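Long-range contact in PilO protein (Pseudomonas aeruginosa, PDB 5UVR), which pairs with PilN as the foundation of the inner-membrane complex essential for type IV pilus assembly, and plays a role in twitching motility: residues L17-I22 with I38-V43. Numbering follows the deposited sequence.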
# COMPACT_ATOMS: atom_id res chain seq x y z
N LEU A 17 12.34 -4.92 -3.60
CA LEU A 17 11.80 -4.86 -2.26
C LEU A 17 11.53 -6.24 -1.70
O LEU A 17 11.17 -7.17 -2.42
CB LEU A 17 10.50 -4.06 -2.23
CG LEU A 17 10.65 -2.61 -2.67
CD1 LEU A 17 9.29 -1.92 -2.59
CD2 LEU A 17 11.66 -1.92 -1.79
N GLU A 18 11.68 -6.35 -0.38
CA GLU A 18 11.38 -7.56 0.37
C GLU A 18 10.10 -7.30 1.15
O GLU A 18 10.12 -6.61 2.18
CB GLU A 18 12.53 -7.92 1.30
CG GLU A 18 13.88 -8.06 0.61
CD GLU A 18 14.03 -9.37 -0.14
OE1 GLU A 18 13.15 -10.25 0.00
OE2 GLU A 18 15.03 -9.53 -0.88
N PHE A 19 8.98 -7.84 0.67
CA PHE A 19 7.75 -7.74 1.44
C PHE A 19 7.88 -8.54 2.73
O PHE A 19 8.40 -9.66 2.72
CB PHE A 19 6.56 -8.22 0.62
CG PHE A 19 6.14 -7.24 -0.43
CD1 PHE A 19 5.27 -6.21 -0.11
CD2 PHE A 19 6.65 -7.31 -1.71
CE1 PHE A 19 4.89 -5.29 -1.06
CE2 PHE A 19 6.27 -6.39 -2.68
CZ PHE A 19 5.39 -5.38 -2.35
N GLU A 20 7.47 -7.93 3.83
CA GLU A 20 7.40 -8.61 5.11
C GLU A 20 5.97 -8.98 5.47
O GLU A 20 5.72 -10.10 5.92
CB GLU A 20 7.99 -7.75 6.23
CG GLU A 20 9.49 -7.58 6.19
CD GLU A 20 10.01 -6.91 7.45
OE1 GLU A 20 9.23 -6.15 8.08
OE2 GLU A 20 11.19 -7.14 7.80
N GLU A 21 5.02 -8.08 5.25
CA GLU A 21 3.65 -8.37 5.63
C GLU A 21 2.69 -7.66 4.70
O GLU A 21 2.87 -6.48 4.39
CB GLU A 21 3.39 -7.96 7.08
CG GLU A 21 1.99 -8.27 7.57
CD GLU A 21 1.98 -8.62 9.04
OE1 GLU A 21 3.03 -9.08 9.55
OE2 GLU A 21 0.93 -8.44 9.69
N ILE A 22 1.67 -8.38 4.25
CA ILE A 22 0.55 -7.81 3.51
C ILE A 22 -0.71 -8.25 4.23
O ILE A 22 -0.95 -9.45 4.38
CB ILE A 22 0.52 -8.27 2.04
CG1 ILE A 22 1.84 -7.95 1.34
CG2 ILE A 22 -0.65 -7.61 1.31
CD1 ILE A 22 1.92 -8.46 -0.08
N ILE A 38 -5.50 -1.93 2.82
CA ILE A 38 -4.45 -2.94 2.83
C ILE A 38 -3.24 -2.37 3.56
O ILE A 38 -2.73 -1.31 3.18
CB ILE A 38 -4.04 -3.38 1.41
CG1 ILE A 38 -5.24 -3.88 0.61
CG2 ILE A 38 -2.96 -4.48 1.49
CD1 ILE A 38 -4.89 -4.35 -0.80
N GLN A 39 -2.77 -3.08 4.58
CA GLN A 39 -1.62 -2.67 5.37
C GLN A 39 -0.40 -3.41 4.87
O GLN A 39 -0.43 -4.63 4.70
CB GLN A 39 -1.87 -2.97 6.85
CG GLN A 39 -0.71 -2.68 7.77
CD GLN A 39 -0.45 -1.20 7.93
OE1 GLN A 39 -1.36 -0.43 8.23
NE2 GLN A 39 0.80 -0.78 7.73
N ILE A 40 0.68 -2.69 4.57
CA ILE A 40 1.86 -3.35 4.03
C ILE A 40 3.12 -2.90 4.74
O ILE A 40 3.27 -1.72 5.10
CB ILE A 40 2.00 -3.16 2.50
CG1 ILE A 40 2.68 -1.84 2.16
CG2 ILE A 40 0.66 -3.27 1.79
CD1 ILE A 40 2.99 -1.71 0.69
N SER A 41 4.02 -3.85 4.98
CA SER A 41 5.35 -3.60 5.50
C SER A 41 6.35 -4.14 4.49
O SER A 41 6.22 -5.28 4.05
CB SER A 41 5.57 -4.27 6.86
OG SER A 41 4.86 -3.60 7.88
N VAL A 42 7.32 -3.32 4.11
CA VAL A 42 8.23 -3.73 3.05
C VAL A 42 9.61 -3.15 3.35
O VAL A 42 9.73 -2.09 3.97
CB VAL A 42 7.66 -3.31 1.68
CG1 VAL A 42 7.44 -1.80 1.64
CG2 VAL A 42 8.53 -3.77 0.56
N VAL A 43 10.65 -3.87 2.94
CA VAL A 43 12.04 -3.52 3.24
C VAL A 43 12.80 -3.30 1.94
O VAL A 43 12.69 -4.09 1.00
CB VAL A 43 12.71 -4.62 4.09
CG1 VAL A 43 14.22 -4.38 4.17
CG2 VAL A 43 12.11 -4.66 5.48
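The ring of Phe-19 lies beside Val-42, both side chains pointing the same way from their paired antiparallel strands. Val-42 CG2 sits over one face of the Phe-19 ring, 4.2 Å from the ring centroid and offset toward the rim, a CH-pi contact. With chi1 at 58°, Val-42 holds CG1 between its backbone N and carbonyl carbon and CG2 anti to the N, which turns CG2 toward the 17-22 segment. Val-42 CG2 also presses on Leu-17 CB at 3.4 Å, tighter than usual for two carbons. At the ring's edge, Ile-40 CD1 lies near its plane. Farther along, Ile-22 CG2 and Ile-38 CG2 meet at 3.9 Å, their side chains again side by side. Helices 4-10 and 46-57 pack on residues of this apolar face.

Between the Phe-19/Val-42 and Glu-21/Ser-41 pairs the register slips by one residue. Glu-20 and Glu-21 both face Ser-41, a classic beta bulge. Ser-41 O accepts both amides from the same face of its carbonyl plane, Glu-20 N at 2.9 Å and Glu-21 N at a longer 3.3 Å. Ser-41 N returns a bond to Glu-21 O at 2.9 Å.

The bulge turns Glu-20 toward the partner strand. Its extended chain crosses Val-43, and Glu-20 OE2 comes within 3.5 Å of Val-43 CG2. The carboxylate continues to Arg-82 in a salt bridge, while Ser-41 OG bonds to Ser-84 OG. The sheet in the modified ferredoxin fold of the PilO core region is thus two-sided here: one face is held by apolar packing, and the bulged face carries polar links from 17-22 and 38-43 to strand 81-86.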